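Local coordinates for protein ABC-type amino acid transport system, permease component (Caldanaerobacter subterraneus subsp. tengcongensis MB4, PDB 4YMU) that probably forms the membrane-spanning permease part of an ABC importer for amino acids, and binds arginine within the membrane-embedded chain, at residues L38-M43 against S57-I62; A109-V114 against Y135-Q140. All coordinates share one frame; numbering follows the deposited sequence.

Interaction 1: residues L38-M43 against S57-I62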
ATOM      1  N   LEU C  38      23.054   4.930  -9.538  1.00 99.15           N
ATOM      2  CA  LEU C  38      23.547   4.225  -8.355  1.00 97.29           C
ATOM      3  C   LEU C  38      24.526   5.090  -7.571  1.00 97.63           C
ATOM      4  O   LEU C  38      24.462   5.194  -6.346  1.00 93.76           O
ATOM      5  CB  LEU C  38      24.253   2.933  -8.780  1.00 89.71           C
ATOM      6  CG  LEU C  38      25.028   2.169  -7.702  1.00 87.21           C
ATOM      7  CD1 LEU C  38      24.144   1.829  -6.504  1.00 84.64           C
ATOM      8  CD2 LEU C  38      25.647   0.908  -8.296  1.00 82.62           C
ATOM      9  N   PHE C  39      25.429   5.718  -8.309  1.00 97.65           N
ATOM     10  CA  PHE C  39      26.472   6.541  -7.740  1.00102.05           C
ATOM     11  C   PHE C  39      25.843   7.742  -7.058  1.00102.27           C
ATOM     12  O   PHE C  39      26.252   8.140  -5.967  1.00103.79           O
ATOM     13  CB  PHE C  39      27.399   6.985  -8.868  1.00108.14           C
ATOM     14  CG  PHE C  39      28.803   7.243  -8.435  1.00118.18           C
ATOM     15  CD1 PHE C  39      29.670   6.183  -8.193  1.00125.41           C
ATOM     16  CD2 PHE C  39      29.277   8.542  -8.307  1.00117.44           C
ATOM     17  CE1 PHE C  39      30.986   6.418  -7.803  1.00130.39           C
ATOM     18  CE2 PHE C  39      30.590   8.786  -7.922  1.00116.26           C
ATOM     19  CZ  PHE C  39      31.446   7.725  -7.669  1.00124.18           C
ATOM     20  N   ILE C  40      24.834   8.309  -7.709  1.00102.55           N
ATOM     21  CA  ILE C  40      24.149   9.482  -7.189  1.00103.21           C
ATOM     22  C   ILE C  40      23.435   9.127  -5.889  1.00 99.45           C
ATOM     23  O   ILE C  40      23.426   9.915  -4.942  1.00101.02           O
ATOM     24  CB  ILE C  40      23.106  10.022  -8.191  1.00106.27           C
ATOM     25  CG1 ILE C  40      23.765  10.455  -9.498  1.00102.97           C
ATOM     26  CG2 ILE C  40      22.367  11.219  -7.604  1.00111.11           C
ATOM     27  CD1 ILE C  40      24.605  11.680  -9.350  1.00105.82           C
ATOM     28  N   ALA C  41      22.847   7.932  -5.854  1.00 97.27           N
ATOM     29  CA  ALA C  41      22.086   7.472  -4.692  1.00 97.33           C
ATOM     30  C   ALA C  41      22.997   7.324  -3.472  1.00103.39           C
ATOM     31  O   ALA C  41      22.670   7.805  -2.385  1.00101.73           O
ATOM     32  CB  ALA C  41      21.400   6.158  -5.007  1.00 88.10           C
ATOM     33  N   LEU C  42      24.143   6.669  -3.677  1.00101.83           N
ATOM     34  CA  LEU C  42      25.167   6.488  -2.649  1.00 98.21           C
ATOM     35  C   LEU C  42      25.598   7.819  -2.039  1.00107.88           C
ATOM     36  O   LEU C  42      25.827   7.923  -0.834  1.00112.80           O
ATOM     37  CB  LEU C  42      26.382   5.767  -3.244  1.00 92.47           C
ATOM     38  CG  LEU C  42      26.452   4.245  -3.080  1.00 91.89           C
ATOM     39  CD1 LEU C  42      25.105   3.686  -2.706  1.00 88.00           C
ATOM     40  CD2 LEU C  42      26.972   3.550  -4.325  1.00 86.68           C
ATOM     41  N   MET C  43      25.705   8.834  -2.885  1.00111.75           N
ATOM     42  CA  MET C  43      26.044  10.174  -2.441  1.00110.64           C
ATOM     43  C   MET C  43      24.979  10.751  -1.521  1.00111.21           C
ATOM     44  O   MET C  43      25.288  11.453  -0.558  1.00108.45           O
ATOM     45  CB  MET C  43      26.212  11.094  -3.642  1.00109.82           C
ATOM     46  CG  MET C  43      27.502  10.897  -4.392  1.00100.52           C
ATOM     47  SD  MET C  43      27.805  12.287  -5.499  1.00110.92           S
ATOM     48  CE  MET C  43      28.824  11.480  -6.722  1.00 92.14           C
ATOM     49  N   SER C  57      20.338  18.019  -4.897  1.00108.08           N
ATOM     50  CA  SER C  57      20.157  19.134  -5.823  1.00103.13           C
ATOM     51  C   SER C  57      20.169  18.657  -7.272  1.00 98.01           C
ATOM     52  O   SER C  57      19.305  19.036  -8.053  1.00 92.44           O
ATOM     53  CB  SER C  57      21.216  20.205  -5.589  1.00103.07           C
ATOM     54  OG  SER C  57      20.945  20.919  -4.396  1.00107.54           O
ATOM     55  N   TYR C  58      21.142  17.811  -7.608  1.00 97.91           N
ATOM     56  CA  TYR C  58      21.230  17.166  -8.915  1.00 91.16           C
ATOM     57  C   TYR C  58      19.909  16.506  -9.280  1.00 98.19           C
ATOM     58  O   TYR C  58      19.288  16.847 -10.300  1.00 93.13           O
ATOM     59  CB  TYR C  58      22.347  16.126  -8.878  1.00 85.76           C
ATOM     60  CG  TYR C  58      22.535  15.304 -10.136  1.00 91.05           C
ATOM     61  CD1 TYR C  58      23.472  15.663 -11.095  1.00 93.10           C
ATOM     62  CD2 TYR C  58      21.812  14.142 -10.341  1.00 93.50           C
ATOM     63  CE1 TYR C  58      23.663  14.890 -12.234  1.00 90.91           C
ATOM     64  CE2 TYR C  58      21.995  13.368 -11.473  1.00 92.70           C
ATOM     65  CZ  TYR C  58      22.919  13.744 -12.414  1.00 93.84           C
ATOM     66  OH  TYR C  58      23.092  12.968 -13.537  1.00 91.79           O
ATOM     67  N   ILE C  59      19.491  15.560  -8.435  1.00105.44           N
ATOM     68  CA  ILE C  59      18.246  14.809  -8.621  1.00 94.50           C
ATOM     69  C   ILE C  59      17.028  15.712  -8.807  1.00 86.99           C
ATOM     70  O   ILE C  59      16.281  15.587  -9.788  1.00 80.14           O
ATOM     71  CB  ILE C  59      18.011  13.868  -7.430  1.00 97.90           C
ATOM     72  CG1 ILE C  59      19.102  12.797  -7.401  1.00103.38           C
ATOM     73  CG2 ILE C  59      16.625  13.232  -7.503  1.00 89.92           C
ATOM     74  CD1 ILE C  59      19.104  11.964  -6.162  1.00 97.71           C
ATOM     75  N   GLU C  60      16.857  16.636  -7.870  1.00 83.38           N
ATOM     76  CA  GLU C  60      15.713  17.533  -7.854  1.00 89.57           C
ATOM     77  C   GLU C  60      15.656  18.376  -9.122  1.00 94.83           C
ATOM     78  O   GLU C  60      14.625  18.450  -9.797  1.00 94.42           O
ATOM     79  CB  GLU C  60      15.832  18.439  -6.625  1.00103.75           C
ATOM     80  CG  GLU C  60      14.545  19.094  -6.156  1.00116.36           C
ATOM     81  CD  GLU C  60      14.649  19.618  -4.729  1.00125.12           C
ATOM     82  OE1 GLU C  60      15.791  19.794  -4.240  1.00124.58           O
ATOM     83  OE2 GLU C  60      13.593  19.862  -4.102  1.00130.45           O
ATOM     84  N   VAL C  61      16.795  18.969  -9.469  1.00 99.31           N
ATOM     85  CA  VAL C  61      16.881  19.862 -10.617  1.00 91.68           C
ATOM     86  C   VAL C  61      16.605  19.102 -11.900  1.00 87.89           C
ATOM     87  O   VAL C  61      15.832  19.559 -12.731  1.00 93.23           O
ATOM     88  CB  VAL C  61      18.233  20.598 -10.683  1.00 87.63           C
ATOM     89  CG1 VAL C  61      18.453  21.171 -12.068  1.00 81.70           C
ATOM     90  CG2 VAL C  61      18.273  21.704  -9.637  1.00 85.35           C
ATOM     91  N   ILE C  62      17.236  17.944 -12.061  1.00 75.93           N
ATOM     92  CA  ILE C  62      17.042  17.159 -13.275  1.00 79.12           C
ATOM     93  C   ILE C  62      15.616  16.623 -13.453  1.00 89.57           C
ATOM     94  O   ILE C  62      15.064  16.660 -14.558  1.00 88.32           O
ATOM     95  CB  ILE C  62      18.077  16.050 -13.369  1.00 77.46           C
ATOM     96  CG1 ILE C  62      19.447  16.689 -13.551  1.00 84.85           C
ATOM     97  CG2 ILE C  62      17.777  15.134 -14.537  1.00 78.11           C
ATOM     98  CD1 ILE C  62      20.524  15.723 -13.490  1.00 96.67           C
TER
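The hydroxyl of Tyr58, whose ring packs against Ile40, is hydrogen-bonded at OH to Ser100 OG of helix 87-112, which anchors the far end of the ring. Tyr58 CG lies anti to the backbone N (chi1 177°), which leaves the ring beside the carbonyl carbon with one face presented to Ile40, and the two side chains cross at about a right angle. Ile40 CD1 sits over that face, offset toward the rim, 3.9 Å from the Tyr58 ring centroid and 17° off the normal, a CH-pi contact; the opposite face carries Ile62 CD1 over its centre, so an isoleucine methyl lies on each face. The other branch of Ile40 turns to Ile59: Ile40 CG2 lies 3.6 Å from Ile59 CG1 and equally near Ile59 CD1, the two side chains sliding past each other in opposite directions. Helices 12-44 and 49-63, joined by a short turn, meet at Ile40, while Ile97 and Ala104 of helix 87-112 pack on Tyr58 and Ile59. No hydrogen bond crosses between 38-43 and 57-62, so dispersion and CH-pi contact join these two segments, and the tyrosine's polar end is satisfied by the third helix.

Interaction 2: residues A109-V114 against Y135-Q140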
ATOM      1  N   ALA C 109      13.768   4.526  -3.252  1.00 87.66           N
ATOM      2  CA  ALA C 109      12.421   4.092  -2.934  1.00 89.12           C
ATOM      3  C   ALA C 109      12.332   2.572  -2.834  1.00 92.90           C
ATOM      4  O   ALA C 109      11.479   2.045  -2.124  1.00 97.02           O
ATOM      5  CB  ALA C 109      11.451   4.601  -3.962  1.00 79.13           C
ATOM      6  N   GLY C 110      13.218   1.871  -3.533  1.00 84.97           N
ATOM      7  CA  GLY C 110      13.215   0.423  -3.493  1.00 86.62           C
ATOM      8  C   GLY C 110      13.759  -0.019  -2.151  1.00 94.54           C
ATOM      9  O   GLY C 110      13.394  -1.077  -1.630  1.00 97.73           O
ATOM     10  N   ILE C 111      14.668   0.791  -1.611  1.00 86.50           N
ATOM     11  CA  ILE C 111      15.185   0.565  -0.274  1.00 81.28           C
ATOM     12  C   ILE C 111      14.144   0.956   0.772  1.00 91.85           C
ATOM     13  O   ILE C 111      13.890   0.208   1.704  1.00 96.72           O
ATOM     14  CB  ILE C 111      16.472   1.354  -0.037  1.00 74.53           C
ATOM     15  CG1 ILE C 111      17.587   0.815  -0.936  1.00 82.05           C
ATOM     16  CG2 ILE C 111      16.899   1.268   1.414  1.00 73.78           C
ATOM     17  CD1 ILE C 111      18.897   1.614  -0.839  1.00 83.63           C
ATOM     18  N   GLN C 112      13.523   2.116   0.607  1.00 91.59           N
ATOM     19  CA  GLN C 112      12.512   2.569   1.563  1.00 84.74           C
ATOM     20  C   GLN C 112      11.296   1.627   1.622  1.00 87.49           C
ATOM     21  O   GLN C 112      10.513   1.658   2.574  1.00 87.80           O
ATOM     22  CB  GLN C 112      12.052   3.975   1.173  1.00 90.32           C
ATOM     23  CG  GLN C 112      11.289   4.743   2.235  1.00 99.44           C
ATOM     24  CD  GLN C 112      10.106   5.500   1.631  1.00118.22           C
ATOM     25  OE1 GLN C 112      10.229   6.140   0.577  1.00114.52           O
ATOM     26  NE2 GLN C 112       8.941   5.402   2.281  1.00127.33           N
ATOM     27  N   ALA C 113      11.168   0.760   0.626  1.00 84.22           N
ATOM     28  CA  ALA C 113       9.972  -0.054   0.491  1.00 75.49           C
ATOM     29  C   ALA C 113      10.084  -1.414   1.153  1.00 77.87           C
ATOM     30  O   ALA C 113       9.085  -2.095   1.298  1.00 82.55           O
ATOM     31  CB  ALA C 113       9.598  -0.220  -0.958  1.00 62.55           C
ATOM     32  N   VAL C 114      11.282  -1.843   1.530  1.00 87.18           N
ATOM     33  CA  VAL C 114      11.357  -3.097   2.275  1.00100.97           C
ATOM     34  C   VAL C 114      10.880  -2.834   3.710  1.00 88.99           C
ATOM     35  O   VAL C 114      11.240  -1.811   4.310  1.00 84.81           O
ATOM     36  CB  VAL C 114      12.769  -3.764   2.220  1.00 87.07           C
ATOM     37  CG1 VAL C 114      13.691  -2.974   1.350  1.00 74.49           C
ATOM     38  CG2 VAL C 114      13.357  -3.946   3.606  1.00 86.61           C
ATOM     39  N   TYR C 135      23.347  -8.111   4.292  1.00 96.30           N
ATOM     40  CA  TYR C 135      22.762  -9.442   4.330  1.00 84.49           C
ATOM     41  C   TYR C 135      21.233  -9.472   4.309  1.00 83.68           C
ATOM     42  O   TYR C 135      20.645 -10.493   3.969  1.00 88.52           O
ATOM     43  CB  TYR C 135      23.297 -10.213   5.528  1.00 94.09           C
ATOM     44  CG  TYR C 135      24.802 -10.288   5.561  1.00100.52           C
ATOM     45  CD1 TYR C 135      25.493 -11.118   4.687  1.00103.34           C
ATOM     46  CD2 TYR C 135      25.534  -9.526   6.462  1.00101.19           C
ATOM     47  CE1 TYR C 135      26.870 -11.186   4.704  1.00106.28           C
ATOM     48  CE2 TYR C 135      26.918  -9.584   6.488  1.00100.58           C
ATOM     49  CZ  TYR C 135      27.584 -10.421   5.606  1.00110.04           C
ATOM     50  OH  TYR C 135      28.966 -10.488   5.618  1.00116.30           O
ATOM     51  N   VAL C 136      20.589  -8.361   4.655  1.00 76.88           N
ATOM     52  CA  VAL C 136      19.138  -8.366   4.791  1.00 76.20           C
ATOM     53  C   VAL C 136      18.413  -7.378   3.887  1.00 81.39           C
ATOM     54  O   VAL C 136      17.545  -7.771   3.105  1.00 93.04           O
ATOM     55  CB  VAL C 136      18.688  -8.149   6.290  1.00 83.81           C
ATOM     56  CG1 VAL C 136      17.235  -7.745   6.380  1.00 69.57           C
ATOM     57  CG2 VAL C 136      18.945  -9.398   7.115  1.00 77.26           C
ATOM     58  N   ILE C 137      18.760  -6.100   3.990  1.00 77.74           N
ATOM     59  CA  ILE C 137      17.966  -5.065   3.333  1.00 84.45           C
ATOM     60  C   ILE C 137      18.220  -4.938   1.821  1.00 89.41           C
ATOM     61  O   ILE C 137      17.278  -4.945   1.026  1.00 91.08           O
ATOM     62  CB  ILE C 137      18.164  -3.710   4.038  1.00 79.09           C
ATOM     63  CG1 ILE C 137      17.911  -3.868   5.541  1.00 84.93           C
ATOM     64  CG2 ILE C 137      17.314  -2.643   3.394  1.00 68.80           C
ATOM     65  CD1 ILE C 137      18.471  -2.739   6.400  1.00 84.42           C
ATOM     66  N   ILE C 138      19.487  -4.799   1.432  1.00 96.82           N
ATOM     67  CA  ILE C 138      19.871  -4.634   0.012  1.00 98.88           C
ATOM     68  C   ILE C 138      19.413  -5.764  -0.927  1.00 96.39           C
ATOM     69  O   ILE C 138      18.943  -5.480  -2.030  1.00 99.59           O
ATOM     70  CB  ILE C 138      21.391  -4.328  -0.143  1.00 87.83           C
ATOM     71  CG1 ILE C 138      21.673  -2.898   0.320  1.00 85.23           C
ATOM     72  CG2 ILE C 138      21.860  -4.533  -1.575  1.00 82.02           C
ATOM     73  CD1 ILE C 138      23.090  -2.669   0.692  1.00 86.88           C
ATOM     74  N   PRO C 139      19.558  -7.042  -0.506  1.00 94.81           N
ATOM     75  CA  PRO C 139      19.043  -8.115  -1.371  1.00 87.82           C
ATOM     76  C   PRO C 139      17.556  -7.990  -1.689  1.00 88.10           C
ATOM     77  O   PRO C 139      17.131  -8.439  -2.758  1.00 93.32           O
ATOM     78  CB  PRO C 139      19.257  -9.374  -0.526  1.00 85.55           C
ATOM     79  CG  PRO C 139      20.441  -9.049   0.342  1.00 85.88           C
ATOM     80  CD  PRO C 139      20.289  -7.582   0.663  1.00 93.40           C
ATOM     81  N   GLN C 140      16.789  -7.367  -0.798  1.00 88.54           N
ATOM     82  CA  GLN C 140      15.330  -7.263  -0.967  1.00 90.60           C
ATOM     83  C   GLN C 140      14.984  -5.981  -1.727  1.00 84.78           C
ATOM     84  O   GLN C 140      14.074  -5.951  -2.586  1.00 81.26           O
ATOM     85  CB  GLN C 140      14.623  -7.317   0.407  1.00 77.41           C
ATOM     86  CG  GLN C 140      14.840  -8.638   1.163  1.00 75.34           C
ATOM     87  CD  GLN C 140      14.140  -8.679   2.510  1.00 83.63           C
ATOM     88  OE1 GLN C 140      12.907  -8.685   2.592  1.00 78.87           O
ATOM     89  NE2 GLN C 140      14.929  -8.688   3.582  1.00 82.22           N
TER
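Val114 holds a strained first torsion (chi1 -3°, CG1 eclipsing its own backbone N), to be taken with caution at 2.5 Å resolution, and this spreads both methyls toward Ile137. There CG2 stands anti to the backbone N, with CG1 at chi1 -52°, which leaves the short branch, CG2, as the part that meets the valine. The side chains cross at about a right angle: Ile137 CG2 lies 4.2 Å from Val114 CG2 and as far from Val114 CG1, astride the fork of the valine. Val114 CG1 also comes within 4.1 Å of Ile137 O, and Ile111 adds its own methyl, CG2 to CG2 of Ile137 at 4.4 Å. These are relaxed van der Waals distances. On the next turn Gln140 offers aliphatic carbon, with Val114 CB 4.4 Å from Gln140 CB, while its amide bends back along its own helix. Gln140 NE2 donates to Val136 O at 2.8 Å, from above the carbonyl plane, and is also hydrogen-bonded to Gln118 OE1 of helix 117-124. The two segments flank what is probably the cytoplasmic loop of binding-protein-dependent permeases, in which an EAA-type motif probably makes helix 117-124 the coupling helix, and Val136 to Pro139 correspond, with conservative changes, to its closing I-x-L-P. Pro139 has no N-H to give the preceding turn, and helix 129-160 kinks there after a wider pi-type turn at 135-137. Next to that kink, Tyr135 and Val136 meet the chain of another protein, where Tyr135 O is hydrogen-bonded to a polar side chain. Farther along helix 129-160, Asn144 ND2 is hydrogen-bonded to Gly110 O, and Val114 packs on Asn144, carrying the contact of the 109-114 segment one turn beyond Gln140.

Helix 87-112 joins the two contacts: Ile97, Ser100, Ala101 and Ala104 back the 57-62 side of interaction 1, and its end, with the loop that follows, supplies 109-114. The contacts do not touch; their centres lie 19 Å apart and their nearest atoms about 7 Å. The same helix carries Asn98, Ser99 and Tyr102 of the arginine pocket, which Glu152, Val155, Met156 and Glu159 of helix 129-160 help to line. Interaction 1 lies nearby without lining it; the Tyr58 side chain is about 10 Å from a bound arginine, and Pro66 and Leu67, just past helix 49-63, belong to the pocket. Interaction 2 joins the two pocket-bearing helices farther along, beside the chain of another protein.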